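Local coordinates for DSBA-like thioredoxin domain-containing protein (Pseudomonas aeruginosa PAO1, PDB 5HFI), which probably acts as a cytosolic disulfide reductase of the thioredoxin superfamily and binds glutathione at its active site, at residues H10-P15 with F180-L185; V135-G140 with G148-F153; W19-S24 with Q75-D80. All blocks are in the same frame, centred on the assembly; numbering follows the deposited sequence. Where two conformers were deposited one is given.

Contact 1 (H10-P15 with F180-L185); sequences HYLYDP and FPTFAL. With GSH (glutathione), chain B.
Tyr11 turns CG away from its backbone N (chi1 178°), while Phe183 sets CG beside its own N (chi1 -75°). These two settings bring the rings together on one face of the central sheet of a thioredoxin fold. Strands 8-13 and 182-186 run antiparallel there. The rings form an offset stack, with centroids 4.4 Å apart and planes tilted by only 8°. Tyr11 CD2 lies over the rim of the Phe183 ring, 3.4 Å from Phe183 CE1. Pro181 CB meets the edge of the Tyr11 ring. On the other face of the sheet, Leu12 and Thr182 lie side by side and point the same way. Four backbone hydrogen bonds join the pairs His10-Ala184 and Leu12-Thr182. The shortest runs from His10 N to Ala184 O, at 2.7 Å.

The peptide bond before Pro181 is cis, as at the cis-proline loop of thioredoxin-like proteins. Asp14 CB sits over one face of the Phe180 ring, and the carboxylate of Asp14 is held by Met45 N, Ser95 and Leu16 N. The backbone of Phe180 grips glutathione with two hydrogen bonds. Phe180 N donates to O2 of glutathione at 3.2 Å, and glutathione N2 donates to Phe180 O at 2.6 Å.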
# COMPACT_ATOMS: atom_id res chain seq x y z
N HIS A 10 6.51 11.51 -0.06
CA HIS A 10 6.96 10.14 0.09
C HIS A 10 5.96 9.37 0.95
O HIS A 10 5.55 9.86 2.01
CB HIS A 10 8.35 10.10 0.73
CG HIS A 10 9.41 10.79 -0.08
ND1 HIS A 10 10.19 10.12 -1.00
CD2 HIS A 10 9.82 12.08 -0.11
CE1 HIS A 10 11.03 10.97 -1.57
NE2 HIS A 10 10.83 12.16 -1.04
N TYR A 11 5.57 8.19 0.48
CA TYR A 11 4.59 7.36 1.17
C TYR A 11 5.24 6.02 1.52
O TYR A 11 5.53 5.22 0.63
CB TYR A 11 3.34 7.15 0.31
CG TYR A 11 2.28 6.27 0.93
CD1 TYR A 11 1.52 5.41 0.15
CD2 TYR A 11 2.04 6.29 2.30
CE1 TYR A 11 0.55 4.59 0.71
CE2 TYR A 11 1.07 5.48 2.87
CZ TYR A 11 0.33 4.63 2.07
OH TYR A 11 -0.63 3.82 2.62
N LEU A 12 5.48 5.80 2.81
CA LEU A 12 5.95 4.52 3.32
C LEU A 12 4.75 3.67 3.68
O LEU A 12 3.96 4.05 4.56
CB LEU A 12 6.86 4.73 4.53
CG LEU A 12 8.30 5.18 4.24
CD1 LEU A 12 8.86 5.93 5.43
CD2 LEU A 12 9.16 3.97 3.92
N TYR A 13 4.62 2.52 3.03
CA TYR A 13 3.41 1.70 3.13
C TYR A 13 3.79 0.24 3.26
O TYR A 13 4.95 -0.16 3.08
CB TYR A 13 2.53 1.88 1.89
CG TYR A 13 3.12 1.20 0.67
CD1 TYR A 13 2.71 -0.08 0.31
CD2 TYR A 13 4.10 1.81 -0.09
CE1 TYR A 13 3.26 -0.72 -0.78
CE2 TYR A 13 4.65 1.18 -1.19
CZ TYR A 13 4.22 -0.09 -1.53
OH TYR A 13 4.76 -0.72 -2.62
N ASP A 14 2.78 -0.58 3.56
CA ASP A 14 2.88 -2.01 3.36
C ASP A 14 1.51 -2.50 2.91
O ASP A 14 0.49 -2.12 3.52
CB ASP A 14 3.31 -2.78 4.60
CG ASP A 14 3.60 -4.23 4.31
OD1 ASP A 14 2.67 -5.05 4.41
OD2 ASP A 14 4.75 -4.53 3.93
N PRO A 15 1.44 -3.34 1.88
CA PRO A 15 0.13 -3.76 1.36
C PRO A 15 -0.73 -4.52 2.36
O PRO A 15 -1.95 -4.53 2.22
CB PRO A 15 0.48 -4.64 0.15
CG PRO A 15 1.91 -4.35 -0.16
CD PRO A 15 2.55 -3.94 1.12
N PHE A 180 3.83 2.05 9.52
CA PHE A 180 3.04 2.49 8.38
C PHE A 180 1.60 2.75 8.81
O PHE A 180 1.10 2.09 9.71
CB PHE A 180 3.07 1.45 7.27
CG PHE A 180 4.34 0.66 7.22
CD1 PHE A 180 4.42 -0.58 7.84
CD2 PHE A 180 5.45 1.14 6.55
CE1 PHE A 180 5.59 -1.31 7.81
CE2 PHE A 180 6.62 0.41 6.51
CZ PHE A 180 6.69 -0.81 7.14
N PRO A 181 0.91 3.70 8.15
CA PRO A 181 1.37 4.58 7.07
C PRO A 181 2.27 5.70 7.58
O PRO A 181 2.10 6.14 8.71
CB PRO A 181 0.07 5.17 6.53
CG PRO A 181 -0.89 5.06 7.65
CD PRO A 181 -0.53 3.83 8.39
N THR A 182 3.21 6.15 6.75
CA THR A 182 4.01 7.33 7.05
C THR A 182 4.14 8.16 5.79
O THR A 182 4.57 7.65 4.75
CB THR A 182 5.40 6.95 7.59
OG1 THR A 182 5.26 6.26 8.84
CG2 THR A 182 6.25 8.19 7.79
N PHE A 183 3.76 9.43 5.88
CA PHE A 183 3.89 10.39 4.79
C PHE A 183 4.94 11.43 5.15
O PHE A 183 4.95 11.95 6.27
CB PHE A 183 2.57 11.10 4.50
CG PHE A 183 1.56 10.25 3.77
CD1 PHE A 183 1.63 10.09 2.40
CD2 PHE A 183 0.53 9.63 4.45
CE1 PHE A 183 0.70 9.32 1.72
CE2 PHE A 183 -0.41 8.86 3.78
CZ PHE A 183 -0.32 8.71 2.41
N ALA A 184 5.82 11.74 4.20
CA ALA A 184 6.85 12.75 4.40
C ALA A 184 6.93 13.63 3.17
O ALA A 184 6.98 13.13 2.05
CB ALA A 184 8.21 12.11 4.71
N LEU A 185 6.95 14.94 3.39
CA LEU A 185 7.00 15.92 2.31
C LEU A 185 8.43 16.41 2.13
O LEU A 185 9.08 16.80 3.11
CB LEU A 185 6.07 17.10 2.62
CG LEU A 185 5.45 17.89 1.47
CD1 LEU A 185 4.76 16.96 0.48
CD2 LEU A 185 4.47 18.91 2.01
N1 GSH B . -1.69 4.88 11.98
CA1 GSH B . -2.25 4.14 13.10
C1 GSH B . -2.67 5.11 14.20
O11 GSH B . -2.44 4.83 15.41
O12 GSH B . -3.24 6.19 13.91
CB1 GSH B . -1.20 3.17 13.65
CG1 GSH B . -0.34 2.68 12.49
CD1 GSH B . 0.15 1.26 12.76
OE1 GSH B . 0.12 0.82 13.86
N2 GSH B . 0.65 0.45 11.67
CA2 GSH B . 1.13 -0.90 11.92
C2 GSH B . 2.61 -0.81 12.30
O2 GSH B . 3.39 -0.37 11.52
CB2 GSH B . 0.96 -1.76 10.66
SG2 GSH B . -0.69 -1.55 9.92
N3 GSH B . 3.05 -1.24 13.61
CA3 GSH B . 4.45 -1.14 13.97
C3 GSH B . 5.28 -2.10 13.11
O31 GSH B . 6.33 -1.69 12.56
O32 GSH B . 4.91 -3.29 12.97

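Contact 2 (V135-G140 with G148-F153); sequences VLLELG and GFAEAF
Phe149 reaches across to helix 133-142 with CG anti to its backbone N (chi1 -179°). Its ring slides in beside the helix backbone. Gly140 CA stands over one face of this ring in a CH-pi contact, 4.2 Å from the centroid and 16° off the ring normal. Leu137 CA lies at the ring edge. Phe149 CE2 also comes 3.4 Å from Leu136 O, the carbonyl that accepts the helix hydrogen bond from Gly140 N. Glycine at position 140 lets the ring lie this close to the helix.

Phe153 adopts nearly the same first torsion (chi1 171°), and its CB packs on the other face of the Phe149 ring. Leu136 crosses Phe153 at about a right angle, with Leu136 CD1 3.6 Å from Phe153 CE1. Leu137 divides its two methyl groups. Leu137 CD1 is 4.1 Å from Phe153 CD2, and Leu137 CD2 is 4.1 Å from Ala150 CB. No hydrogen bond joins the segments; the side chains that meet are apolar.

Gly148 is the N-cap of helix 149-157. The two successive helices pack together in the helical part of this DsbA-like fold. Helix 96-109 packs against both of them, and helix 112-124 backs Leu136 and Leu139.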
# COMPACT_ATOMS: atom_id res chain seq x y z
N VAL A 135 -2.80 -14.56 -8.63
CA VAL A 135 -3.70 -13.48 -8.23
C VAL A 135 -3.14 -12.13 -8.64
O VAL A 135 -3.86 -11.27 -9.16
CB VAL A 135 -3.97 -13.55 -6.71
CG1 VAL A 135 -4.75 -12.33 -6.24
CG2 VAL A 135 -4.73 -14.83 -6.37
N LEU A 136 -1.84 -11.91 -8.41
CA LEU A 136 -1.24 -10.63 -8.76
C LEU A 136 -1.18 -10.43 -10.27
O LEU A 136 -1.36 -9.31 -10.76
CB LEU A 136 0.16 -10.53 -8.15
CG LEU A 136 0.15 -10.57 -6.62
CD1 LEU A 136 1.57 -10.68 -6.08
CD2 LEU A 136 -0.56 -9.34 -6.07
N LEU A 137 -0.93 -11.51 -11.02
CA LEU A 137 -0.96 -11.41 -12.48
C LEU A 137 -2.36 -11.12 -12.98
O LEU A 137 -2.54 -10.37 -13.95
CB LEU A 137 -0.42 -12.69 -13.10
CG LEU A 137 1.09 -12.79 -13.38
CD1 LEU A 137 1.93 -12.35 -12.19
CD2 LEU A 137 1.46 -14.22 -13.78
N GLU A 138 -3.37 -11.69 -12.32
CA GLU A 138 -4.76 -11.40 -12.67
C GLU A 138 -5.10 -9.94 -12.42
O GLU A 138 -5.79 -9.31 -13.23
CB GLU A 138 -5.69 -12.32 -11.88
CG GLU A 138 -7.17 -12.06 -12.10
CD GLU A 138 -8.05 -12.89 -11.17
OE1 GLU A 138 -9.24 -12.55 -11.01
OE2 GLU A 138 -7.54 -13.88 -10.60
N LEU A 139 -4.62 -9.38 -11.30
CA LEU A 139 -4.86 -7.97 -11.03
C LEU A 139 -4.15 -7.09 -12.05
O LEU A 139 -4.72 -6.09 -12.51
CB LEU A 139 -4.39 -7.63 -9.61
CG LEU A 139 -5.11 -8.34 -8.46
CD1 LEU A 139 -4.61 -7.80 -7.13
CD2 LEU A 139 -6.62 -8.17 -8.58
N GLY A 140 -2.91 -7.43 -12.41
CA GLY A 140 -2.22 -6.65 -13.42
C GLY A 140 -2.93 -6.70 -14.76
O GLY A 140 -3.02 -5.69 -15.47
N GLY A 148 3.50 -8.20 -20.70
CA GLY A 148 4.76 -7.86 -20.07
C GLY A 148 4.76 -7.84 -18.56
O GLY A 148 5.84 -7.84 -17.96
N PHE A 149 3.59 -7.83 -17.91
CA PHE A 149 3.58 -7.72 -16.45
C PHE A 149 4.14 -8.96 -15.79
O PHE A 149 4.82 -8.87 -14.76
CB PHE A 149 2.16 -7.44 -15.94
CG PHE A 149 2.08 -7.27 -14.45
CD1 PHE A 149 2.48 -6.09 -13.85
CD2 PHE A 149 1.57 -8.28 -13.65
CE1 PHE A 149 2.40 -5.93 -12.48
CE2 PHE A 149 1.49 -8.13 -12.29
CZ PHE A 149 1.90 -6.95 -11.70
N ALA A 150 3.88 -10.14 -16.36
CA ALA A 150 4.40 -11.38 -15.79
C ALA A 150 5.92 -11.32 -15.68
O ALA A 150 6.49 -11.63 -14.63
CB ALA A 150 3.96 -12.58 -16.62
N GLU A 151 6.59 -10.92 -16.77
CA GLU A 151 8.05 -10.85 -16.75
C GLU A 151 8.54 -9.75 -15.82
O GLU A 151 9.53 -9.94 -15.10
CB GLU A 151 8.59 -10.62 -18.16
CG GLU A 151 8.42 -11.80 -19.11
CD GLU A 151 6.97 -12.05 -19.50
OE1 GLU A 151 6.20 -11.06 -19.55
OE2 GLU A 151 6.62 -13.22 -19.75
N ALA A 152 7.87 -8.59 -15.82
CA ALA A 152 8.27 -7.51 -14.93
C ALA A 152 8.10 -7.89 -13.47
O ALA A 152 8.94 -7.56 -12.63
CB ALA A 152 7.47 -6.25 -15.25
N PHE A 153 7.02 -8.61 -13.15
CA PHE A 153 6.79 -9.02 -11.77
C PHE A 153 7.87 -10.01 -11.31
O PHE A 153 8.39 -9.90 -10.19
CB PHE A 153 5.40 -9.64 -11.61
CG PHE A 153 5.18 -10.29 -10.28
CD1 PHE A 153 4.76 -9.53 -9.20
CD2 PHE A 153 5.36 -11.66 -10.11
CE1 PHE A 153 4.55 -10.12 -7.97
CE2 PHE A 153 5.14 -12.25 -8.89
CZ PHE A 153 4.73 -11.48 -7.81

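Contact 3 (W19-S24 with Q75-D80); sequences WCYGAS and QPFGKD. With GSH (glutathione), chain B.
The short helix 18-22, which carries Cys20 of the thioredoxin-type CxxC motif, meets the loop leading into helix 79-85. Tyr21 makes most of the contact. Its CG is anti to the backbone N (chi1 178°), which sends the ring out from the helix to the loop. Tyr21 OH donates a short hydrogen bond of 2.6 Å to Pro76 O, in the carbonyl plane and on a lone pair. Pro76 CD lies 3.4 Å from the same Tyr21 OH.

Phe77 takes the ring edge-on. The edge of Tyr21 points at the face of Phe77 in a T-shaped pair, with planes at 85° and centroids 5.3 Å apart. Tyr21 CD2 is 3.7 Å from Phe77 CZ. Gln75 CB packs near Tyr21 CE2, and Gln75 CG lies 3.9 Å from Gly22 CA. Tyr124 adds a stack on Tyr21 and also meets the ring of Phe77.

At the start of the same helix, Trp19 lays one indole face under glutathione, with Trp19 CG 3.6 Å from CA1 of the ligand. One polar bond at the hydroxyl and aromatic contacts along the ring should limit the motion of Tyr21 and link the CxxC helix to the loop at residues 75-77.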
# COMPACT_ATOMS: atom_id res chain seq x y z
N TRP A 19 -3.93 -0.08 8.40
CA TRP A 19 -3.99 1.38 8.44
C TRP A 19 -3.56 2.00 7.12
O TRP A 19 -4.02 3.09 6.78
CB TRP A 19 -3.15 1.90 9.60
CG TRP A 19 -3.86 1.77 10.90
CD1 TRP A 19 -3.55 0.92 11.92
CD2 TRP A 19 -5.03 2.49 11.31
NE1 TRP A 19 -4.45 1.08 12.95
CE2 TRP A 19 -5.36 2.03 12.60
CE3 TRP A 19 -5.82 3.48 10.72
CZ2 TRP A 19 -6.45 2.54 13.31
CZ3 TRP A 19 -6.90 3.98 11.42
CH2 TRP A 19 -7.21 3.50 12.70
N CYS A 20 -2.70 1.32 6.36
CA CYS A 20 -2.40 1.80 5.01
C CYS A 20 -3.63 1.73 4.13
O CYS A 20 -3.89 2.65 3.34
CB CYS A 20 -1.26 0.99 4.40
SG CYS A 20 0.35 1.37 5.13
N TYR A 21 -4.42 0.66 4.26
CA TYR A 21 -5.69 0.59 3.55
C TYR A 21 -6.64 1.69 4.02
O TYR A 21 -7.36 2.29 3.21
CB TYR A 21 -6.32 -0.79 3.75
CG TYR A 21 -7.67 -0.97 3.10
CD1 TYR A 21 -7.84 -0.76 1.73
CD2 TYR A 21 -8.78 -1.36 3.84
CE1 TYR A 21 -9.07 -0.93 1.13
CE2 TYR A 21 -10.01 -1.53 3.25
CZ TYR A 21 -10.15 -1.32 1.89
OH TYR A 21 -11.38 -1.49 1.30
N GLY A 22 -6.63 1.99 5.32
CA GLY A 22 -7.40 3.12 5.81
C GLY A 22 -6.95 4.44 5.22
O GLY A 22 -7.76 5.37 5.10
N ALA A 23 -5.68 4.54 4.83
CA ALA A 23 -5.14 5.74 4.22
C ALA A 23 -5.20 5.72 2.70
O ALA A 23 -4.71 6.66 2.07
CB ALA A 23 -3.70 5.97 4.68
N SER A 24 -5.76 4.68 2.10
CA SER A 24 -5.85 4.64 0.64
C SER A 24 -6.54 5.87 0.05
O SER A 24 -6.07 6.35 -0.99
CB SER A 24 -6.56 3.35 0.20
OG SER A 24 -6.45 3.17 -1.21
N GLN A 75 -13.56 2.98 5.13
CA GLN A 75 -13.08 2.01 4.16
C GLN A 75 -13.83 0.69 4.32
O GLN A 75 -14.08 0.25 5.44
CB GLN A 75 -11.58 1.78 4.32
CG GLN A 75 -10.71 2.89 3.72
CD GLN A 75 -10.70 2.87 2.20
OE1 GLN A 75 -9.81 2.28 1.58
NE2 GLN A 75 -11.69 3.52 1.59
N PRO A 76 -14.22 0.05 3.22
CA PRO A 76 -15.04 -1.17 3.30
C PRO A 76 -14.22 -2.44 3.46
O PRO A 76 -13.12 -2.59 2.92
CB PRO A 76 -15.78 -1.17 1.96
CG PRO A 76 -14.80 -0.54 1.02
CD PRO A 76 -14.06 0.51 1.82
N PHE A 77 -14.80 -3.38 4.20
CA PHE A 77 -14.23 -4.71 4.37
C PHE A 77 -15.29 -5.73 3.99
O PHE A 77 -16.44 -5.63 4.42
CB PHE A 77 -13.76 -4.93 5.82
CG PHE A 77 -12.61 -4.04 6.22
CD1 PHE A 77 -11.31 -4.52 6.23
CD2 PHE A 77 -12.83 -2.72 6.61
CE1 PHE A 77 -10.26 -3.71 6.61
CE2 PHE A 77 -11.78 -1.91 6.98
CZ PHE A 77 -10.49 -2.40 6.98
N GLY A 78 -14.91 -6.71 3.17
CA GLY A 78 -15.86 -7.63 2.58
C GLY A 78 -16.01 -8.93 3.35
O GLY A 78 -15.14 -9.33 4.12
N LYS A 79 -17.15 -9.59 3.12
CA LYS A 79 -17.43 -10.86 3.78
C LYS A 79 -16.44 -11.95 3.35
O LYS A 79 -16.11 -12.83 4.15
CB LYS A 79 -18.86 -11.31 3.50
CG LYS A 79 -19.17 -11.55 2.03
CD LYS A 79 -20.58 -12.09 1.84
CE LYS A 79 -20.90 -12.28 0.37
NZ LYS A 79 -20.92 -10.98 -0.37
N ASP A 80 -15.97 -11.90 2.11
CA ASP A 80 -14.99 -12.88 1.66
C ASP A 80 -13.64 -12.68 2.33
O ASP A 80 -12.80 -13.59 2.29
CB ASP A 80 -14.84 -12.83 0.14
CG ASP A 80 -16.11 -13.26 -0.59
OD1 ASP A 80 -16.42 -12.67 -1.64
OD2 ASP A 80 -16.79 -14.19 -0.10
N1 GSH B . -1.69 4.88 11.98
CA1 GSH B . -2.25 4.14 13.10
C1 GSH B . -2.67 5.11 14.20
O11 GSH B . -2.44 4.83 15.41
O12 GSH B . -3.24 6.19 13.91
CB1 GSH B . -1.20 3.17 13.65
CG1 GSH B . -0.34 2.68 12.49
CD1 GSH B . 0.15 1.26 12.76
OE1 GSH B . 0.12 0.82 13.86
N2 GSH B . 0.65 0.45 11.67
CA2 GSH B . 1.13 -0.90 11.92
C2 GSH B . 2.61 -0.81 12.30
O2 GSH B . 3.39 -0.37 11.52
CB2 GSH B . 0.96 -1.76 10.66
SG2 GSH B . -0.69 -1.55 9.92
N3 GSH B . 3.05 -1.24 13.61
CA3 GSH B . 4.45 -1.14 13.97
C3 GSH B . 5.28 -2.10 13.11
O31 GSH B . 6.33 -1.69 12.56
O32 GSH B . 4.91 -3.29 12.97

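How the contacts relate
Contacts 1 and 3 adjoin, with centres about 16 Å apart, and both touch glutathione. Strand 8-13 leads along the chain to helix 18-22. The two contacts meet where Phe180 CB packs on Cys20 SG at 3.5 Å and Pro181 packs on Trp19. Sheet, cis-proline loop and CxxC helix thus come together at one glutathione site. Contact 2 stands apart, its centre about 24 Å from that of contact 1 and about 23 Å from that of contact 3. It belongs to the helices inserted between strands 37-42 and 182-186. In chain order contact 3 closes before contact 2 opens, and contact 1 spans both. Helix 96-109 packs against both contact 1 and contact 2.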